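Prenyltransference for protein (Lavandula lanata, PDB 5HC7) probably acts as a magnesium-dependent cis-prenyltransferase of the undecaprenyl diphosphate synthase family, joining dimethylallyl diphosphate units. Local coordinates at residues 17-22 against 61-66; 137-142 against 201-206. All blocks are in the same frame, centred on the assembly; numbering follows the deposited sequence.

Contact 1: 17-22 against 61-66. With MG (magnesium ion), chain B; DST (dimethylallyl S-thiolodiphosphate), chain C; DST (dimethylallyl S-thiolodiphosphate), chain D.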
loop_
_atom_site.group_PDB
_atom_site.type_symbol
_atom_site.label_atom_id
_atom_site.label_comp_id
_atom_site.label_asym_id
_atom_site.label_seq_id
_atom_site.Cartn_x
_atom_site.Cartn_y
_atom_site.Cartn_z
ATOM N N ALA A 17 8.858 8.524 5.194
ATOM C CA ALA A 17 7.905 8.181 6.235
ATOM C C ALA A 17 8.366 6.966 7.028
ATOM O O ALA A 17 8.955 6.054 6.475
ATOM C CB ALA A 17 6.531 7.953 5.633
ATOM N N ILE A 18 8.078 6.974 8.331
ATOM C CA ILE A 18 8.549 5.941 9.218
ATOM C C ILE A 18 7.428 5.338 10.024
ATOM O O ILE A 18 6.688 6.059 10.686
ATOM C CB ILE A 18 9.591 6.456 10.214
ATOM C CG1 ILE A 18 10.771 7.066 9.489
ATOM C CG2 ILE A 18 10.097 5.328 11.097
ATOM C CD1 ILE A 18 11.801 7.649 10.431
ATOM N N ILE A 19 7.282 4.018 9.923
ATOM C CA ILE A 19 6.463 3.261 10.834
ATOM C C ILE A 19 7.325 2.787 11.989
ATOM O O ILE A 19 8.230 1.996 11.824
ATOM C CB ILE A 19 5.808 2.030 10.128
ATOM C CG1 ILE A 19 4.981 2.494 8.922
ATOM C CG2 ILE A 19 4.966 1.242 11.089
ATOM C CD1 ILE A 19 4.375 1.404 8.044
ATOM N N ILE A 20 6.995 3.244 13.194
ATOM C CA ILE A 20 7.716 2.852 14.389
ATOM C C ILE A 20 7.020 1.578 14.918
ATOM O O ILE A 20 5.826 1.358 14.667
ATOM C CB ILE A 20 7.792 4.057 15.364
ATOM C CG1 ILE A 20 6.411 4.420 15.879
ATOM C CG2 ILE A 20 8.436 5.268 14.640
ATOM C CD1 ILE A 20 6.331 5.576 16.844
ATOM N N ASP A 21 7.777 0.696 15.532
ATOM C CA ASP A 21 7.266 -0.578 15.967
ATOM C C ASP A 21 8.372 -1.256 16.787
ATOM O O ASP A 21 9.503 -0.831 16.732
ATOM C CB ASP A 21 6.886 -1.439 14.733
ATOM C CG ASP A 21 5.945 -2.636 15.057
ATOM O OD1 ASP A 21 5.305 -2.580 16.101
ATOM O OD2 ASP A 21 5.813 -3.644 14.291
ATOM N N GLY A 22 8.030 -2.307 17.537
ATOM C CA GLY A 22 8.996 -3.031 18.334
ATOM C C GLY A 22 9.241 -2.556 19.791
ATOM O O GLY A 22 10.126 -3.071 20.456
ATOM N N THR A 61 7.745 12.174 7.871
ATOM C CA THR A 61 6.529 11.784 8.574
ATOM C C THR A 61 6.860 10.643 9.533
ATOM O O THR A 61 7.485 9.663 9.112
ATOM C CB THR A 61 5.444 11.306 7.621
ATOM O OG1 THR A 61 5.128 12.345 6.690
ATOM C CG2 THR A 61 4.141 10.915 8.425
ATOM N N ILE A 62 6.515 10.819 10.815
ATOM C CA ILE A 62 6.572 9.749 11.780
ATOM C C ILE A 62 5.152 9.378 12.169
ATOM O O ILE A 62 4.322 10.231 12.559
ATOM C CB ILE A 62 7.349 10.140 13.020
ATOM C CG1 ILE A 62 8.825 10.421 12.641
ATOM C CG2 ILE A 62 7.263 9.042 14.078
ATOM C CD1 ILE A 62 9.654 10.984 13.812
ATOM N N TRP A 63 4.855 8.093 12.043
ATOM C CA TRP A 63 3.524 7.576 12.378
ATOM C C TRP A 63 3.584 7.128 13.800
ATOM O O TRP A 63 4.263 6.151 14.094
ATOM C CB TRP A 63 3.121 6.390 11.517
ATOM C CG TRP A 63 1.699 5.930 11.598
ATOM C CD1 TRP A 63 0.536 6.699 11.806
ATOM C CD2 TRP A 63 1.258 4.626 11.343
ATOM N NE1 TRP A 63 -0.568 5.919 11.684
ATOM C CE2 TRP A 63 -0.169 4.641 11.385
ATOM C CE3 TRP A 63 1.911 3.448 11.023
ATOM C CZ2 TRP A 63 -0.924 3.505 11.150
ATOM C CZ3 TRP A 63 1.159 2.320 10.863
ATOM C CH2 TRP A 63 -0.248 2.362 10.899
ATOM N N ALA A 64 2.790 7.818 14.628
ATOM C CA ALA A 64 2.793 7.702 16.089
ATOM C C ALA A 64 1.587 6.929 16.596
ATOM O O ALA A 64 1.636 6.323 17.642
ATOM C CB ALA A 64 2.756 9.079 16.691
ATOM N N LEU A 65 0.476 6.962 15.891
ATOM C CA LEU A 65 -0.705 6.314 16.436
ATOM C C LEU A 65 -1.722 6.031 15.356
ATOM O O LEU A 65 -2.119 6.956 14.637
ATOM C CB LEU A 65 -1.349 7.241 17.503
ATOM C CG LEU A 65 -2.301 6.442 18.405
ATOM C CD1 LEU A 65 -1.509 5.700 19.488
ATOM C CD2 LEU A 65 -3.336 7.355 19.045
ATOM N N SER A 66 -2.141 4.779 15.251
ATOM C CA SER A 66 -3.227 4.421 14.363
ATOM C C SER A 66 -4.584 4.435 15.079
ATOM O O SER A 66 -4.628 4.437 16.315
ATOM C CB SER A 66 -3.004 3.033 13.784
ATOM O OG SER A 66 -3.303 1.997 14.709
HETATM MG MG MG B . 3.580 -3.645 17.283
HETATM O O4 DST C . 2.114 -4.776 13.672
HETATM P P1 DST C . 0.579 -4.435 13.607
HETATM O O6 DST C . -0.258 -5.024 14.661
HETATM O O5 DST C . -0.101 -4.809 12.084
HETATM O O2 DST C . 0.490 -2.859 13.942
HETATM P P3 DST C . 1.289 -1.972 15.106
HETATM O O8 DST C . 0.087 -1.105 15.889
HETATM O O7 DST C . 2.214 -2.681 16.065
HETATM S S9 DST C . 2.175 -0.483 13.906
HETATM C C10 DST C . 0.828 0.617 14.560
HETATM C C11 DST C . 1.077 1.934 14.002
HETATM C C12 DST C . 1.976 2.746 14.927
HETATM C C13 DST C . 3.281 3.162 14.179
HETATM C C14 DST C . 1.229 4.008 15.318
HETATM O O4 DST D . 5.381 -4.106 18.025
HETATM P P1 DST D . 5.538 -4.273 19.667
HETATM O O6 DST D . 7.070 -4.813 19.933
HETATM O O5 DST D . 4.453 -5.276 20.090
HETATM O O2 DST D . 5.440 -2.768 20.446
HETATM P P3 DST D . 4.757 -1.401 19.879
HETATM O O8 DST D . 5.765 -0.661 19.062
HETATM O O7 DST D . 3.961 -0.582 21.047
HETATM S S9 DST D . 3.799 -1.866 19.155
HETATM O O HOH W 1 3.932 -4.895 15.510
#
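W63 and I19 lie side by side on one face of a parallel strand pair, with I19 CG2 reaching the rim of the indole in its plane, 3.8 Å from W63 CE3. One face of the indole carries the prenyl tail of a dimethylallyl thiolodiphosphate, whose C11 sits 3.4 Å from W63 CE3, displaced toward the rim; F203 stacks on the other face. CG anti to the backbone N (chi1 -169°) puts the indole there. Replacing W63 by an alanine would probably strip the tail of this flat apolar wall and leave the carbonyl of Y142 without its indole N-H. Beside the tail, I20 turns CG1 between its own N and carbonyl carbon (chi1 66°), bringing CG1 within 3.3 Å of W63 O, and I20 CG2 meets I62 CG2 at 4.0 Å.

Two backbone bonds hold the strands in register: I18 N to T61 O at 2.9 Å, somewhat bent, and W63 N to I18 O at 3.1 Å, nearly straight. Past them, 17-22 runs into the diphosphate site. D21 OD1 binds the magnesium ion at 2.3 Å; O7 of this first ligand, O4 and S9 of a second and a water also bind it, so D21 helps hold two prenyl diphosphate analogues together. Its OD2 accepts a bond from that water, which also donates to O4 of the ligand on W63, and forms a salt bridge with R193. G22, at the N-cap of the next helix, gives its N-H to O4 of the second ligand, 3.2 Å from G22 N. An aspartate just past the first strand is consistent with the diphosphate and metal site of cis-prenyltransferases.

In the sheet, strand 15-19 lies between 59-65 and 190-194, and helix 34-54 packs against I18, I20 and I62 through I48 and W45.

Contact 2: 137-142 against 201-206. With DST (dimethylallyl S-thiolodiphosphate), chain C.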
loop_
_atom_site.group_PDB
_atom_site.type_symbol
_atom_site.label_atom_id
_atom_site.label_comp_id
_atom_site.label_asym_id
_atom_site.label_seq_id
_atom_site.Cartn_x
_atom_site.Cartn_y
_atom_site.Cartn_z
ATOM N N ILE A 137 5.829 15.954 9.795
ATOM C CA ILE A 137 4.467 15.591 10.059
ATOM C C ILE A 137 4.440 14.462 11.088
ATOM O O ILE A 137 5.160 13.441 10.949
ATOM C CB ILE A 137 3.739 15.166 8.803
ATOM C CG1 ILE A 137 3.412 16.390 7.953
ATOM C CG2 ILE A 137 2.437 14.467 9.126
ATOM C CD1 ILE A 137 2.960 16.073 6.546
ATOM N N LEU A 138 3.639 14.662 12.127
ATOM C CA LEU A 138 3.390 13.630 13.095
ATOM C C LEU A 138 2.027 13.149 12.755
ATOM O O LEU A 138 1.051 13.903 12.837
ATOM C CB LEU A 138 3.416 14.179 14.514
ATOM C CG LEU A 138 3.245 13.096 15.589
ATOM C CD1 LEU A 138 4.383 12.081 15.642
ATOM C CD2 LEU A 138 3.052 13.763 16.931
ATOM N N ALA A 139 1.955 11.896 12.371
ATOM C CA ALA A 139 0.689 11.278 12.018
ATOM C C ALA A 139 0.158 10.537 13.244
ATOM O O ALA A 139 0.719 9.543 13.701
ATOM C CB ALA A 139 0.829 10.330 10.824
ATOM N N VAL A 140 -0.944 11.038 13.771
ATOM C CA VAL A 140 -1.431 10.589 15.066
ATOM C C VAL A 140 -2.967 10.409 14.957
ATOM O O VAL A 140 -3.659 11.270 14.423
ATOM C CB VAL A 140 -0.912 11.554 16.156
ATOM C CG1 VAL A 140 -1.357 12.986 15.889
ATOM C CG2 VAL A 140 -1.382 11.094 17.504
ATOM N N ALA A 141 -3.457 9.211 15.309
ATOM C CA ALA A 141 -4.835 8.811 15.020
ATOM C C ALA A 141 -5.071 8.903 13.518
ATOM O O ALA A 141 -6.117 9.368 13.055
ATOM C CB ALA A 141 -5.858 9.654 15.828
ATOM N N TYR A 142 -4.048 8.490 12.771
ATOM C CA TYR A 142 -4.074 8.483 11.296
ATOM C C TYR A 142 -4.131 7.037 10.781
ATOM O O TYR A 142 -3.370 6.171 11.224
ATOM C CB TYR A 142 -2.830 9.211 10.677
ATOM C CG TYR A 142 -2.868 9.041 9.180
ATOM C CD1 TYR A 142 -3.607 9.938 8.391
ATOM C CD2 TYR A 142 -2.257 7.943 8.567
ATOM C CE1 TYR A 142 -3.725 9.742 7.045
ATOM C CE2 TYR A 142 -2.363 7.729 7.211
ATOM C CZ TYR A 142 -3.090 8.646 6.441
ATOM O OH TYR A 142 -3.280 8.411 5.100
ATOM N N SER A 201 -0.040 -2.049 7.963
ATOM C CA SER A 201 -0.812 -1.899 9.183
ATOM C C SER A 201 -1.764 -0.713 9.139
ATOM O O SER A 201 -2.032 -0.100 10.159
ATOM C CB SER A 201 0.071 -1.830 10.468
ATOM O OG SER A 201 0.911 -2.970 10.608
ATOM N N ASN A 202 -2.309 -0.418 7.966
ATOM C CA ASN A 202 -3.263 0.658 7.780
ATOM C C ASN A 202 -2.641 2.035 7.985
ATOM O O ASN A 202 -3.299 3.020 8.432
ATOM C CB ASN A 202 -4.564 0.485 8.596
ATOM C CG ASN A 202 -5.666 1.487 8.167
ATOM O OD1 ASN A 202 -5.797 1.802 7.002
ATOM N ND2 ASN A 202 -6.431 2.001 9.136
ATOM N N PHE A 203 -1.393 2.140 7.557
ATOM C CA PHE A 203 -0.789 3.482 7.364
ATOM C C PHE A 203 -1.273 4.051 6.030
ATOM O O PHE A 203 -2.288 3.633 5.506
ATOM C CB PHE A 203 0.743 3.316 7.476
ATOM C CG PHE A 203 1.532 4.618 7.532
ATOM C CD1 PHE A 203 1.028 5.769 8.121
ATOM C CD2 PHE A 203 2.801 4.680 6.966
ATOM C CE1 PHE A 203 1.739 6.943 8.165
ATOM C CE2 PHE A 203 3.534 5.865 6.990
ATOM C CZ PHE A 203 2.998 6.993 7.626
ATOM N N PHE A 204 -0.537 4.987 5.412
ATOM C CA PHE A 204 -0.844 5.402 4.057
ATOM C C PHE A 204 -1.141 4.243 3.155
ATOM O O PHE A 204 -0.420 3.232 3.134
ATOM C CB PHE A 204 0.377 6.058 3.422
ATOM C CG PHE A 204 0.805 7.352 4.062
ATOM C CD1 PHE A 204 -0.137 8.284 4.512
ATOM C CD2 PHE A 204 2.132 7.661 4.184
ATOM C CE1 PHE A 204 0.249 9.494 5.096
ATOM C CE2 PHE A 204 2.569 8.928 4.754
ATOM C CZ PHE A 204 1.611 9.859 5.188
ATOM N N LEU A 205 -2.125 4.446 2.276
ATOM C CA LEU A 205 -2.410 3.524 1.237
ATOM C C LEU A 205 -2.377 4.255 -0.100
ATOM O O LEU A 205 -1.563 3.925 -1.005
ATOM C CB LEU A 205 -3.790 2.863 1.519
ATOM C CG LEU A 205 -3.979 2.042 2.809
ATOM C CD1 LEU A 205 -5.427 1.617 3.017
ATOM C CD2 LEU A 205 -3.081 0.804 2.808
ATOM N N TRP A 206 -3.273 5.235 -0.273
ATOM C CA TRP A 206 -3.304 6.046 -1.501
ATOM C C TRP A 206 -1.896 6.581 -1.820
ATOM O O TRP A 206 -1.489 6.634 -2.970
ATOM C CB TRP A 206 -4.261 7.231 -1.331
ATOM C CG TRP A 206 -4.114 8.240 -2.424
ATOM C CD1 TRP A 206 -3.189 9.250 -2.497
ATOM C CD2 TRP A 206 -4.918 8.335 -3.614
ATOM N NE1 TRP A 206 -3.375 9.958 -3.685
ATOM C CE2 TRP A 206 -4.393 9.392 -4.394
ATOM C CE3 TRP A 206 -6.005 7.594 -4.123
ATOM C CZ2 TRP A 206 -4.969 9.783 -5.589
ATOM C CZ3 TRP A 206 -6.527 7.940 -5.394
ATOM C CH2 TRP A 206 -6.016 9.027 -6.085
HETATM O O4 DST C . 2.114 -4.776 13.672
HETATM P P1 DST C . 0.579 -4.435 13.607
HETATM O O6 DST C . -0.258 -5.024 14.661
HETATM O O5 DST C . -0.101 -4.809 12.084
HETATM O O2 DST C . 0.490 -2.859 13.942
HETATM P P3 DST C . 1.289 -1.972 15.106
HETATM O O8 DST C . 0.087 -1.105 15.889
HETATM O O7 DST C . 2.214 -2.681 16.065
HETATM S S9 DST C . 2.175 -0.483 13.906
HETATM C C10 DST C . 0.828 0.617 14.560
HETATM C C11 DST C . 1.077 1.934 14.002
HETATM C C12 DST C . 1.976 2.746 14.927
HETATM C C13 DST C . 3.281 3.162 14.179
HETATM C C14 DST C . 1.229 4.008 15.318
#
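Y142 and F204 carry the dense part of this contact, where the turn after strand 135-140 of the parallel-sheet cis-prenyltransferase fold meets the loop between strands 190-194 and 212-216. Their rings are set obliquely, with planes at 70° and centroids 5.3 Å apart. Y142 OH comes to the edge of the F204 ring, close to its plane, 3.2 Å from F204 CD1, and the same CD1 touches Y142 CE2. The tyrosine extends this far because its CG is anti to the backbone N (chi1 175°), and its hydroxyl is hydrogen-bonded beyond the contact to D147.

F203 crosses Y142 at about a right angle, its CD1 4.0 Å from Y142 CD2. Within the loop, F204 CD2 lies 3.5 Å above the plane of the F203 ring, offset toward its rim.

The packing slackens toward the strand. A139 CB meets only the edge of F203, 4.4 Å from CE1, and no hydrogen bond joins the two segments. Even this looser side is buried rather than open to solvent. N202 turns its amide to other partners, E146 and Q68 through ND2 and the backbone N of R145 through OD1, and its backbone bonds to the second subunit, which places the loop at the dimer interface. At the start of 201-206, S201 OG donates to O5 of the dimethylallyl thiolodiphosphate, 2.6 Å away.

Contacts 1 and 2 share the sheet through the neighbouring strands 59-65 and 135-140, and their centres are 8 Å apart. Two probable hydrogen bonds join them, A64 N to A139 O at 2.8 Å and W63 NE1 to Y142 O at 2.9 Å, and W63 CH2 packs 3.1 Å from S201 O. Both contacts reach the same dimethylallyl thiolodiphosphate from different directions: contact 1 supplies the metal end and much of the tail wall, contact 2 a hydroxyl at the diphosphate. The aromatic packing of contact 2 stands farther back, with the nearest atom of the F203 side chain about 12 Å from the magnesium ion, consistent with a second layer behind the pocket.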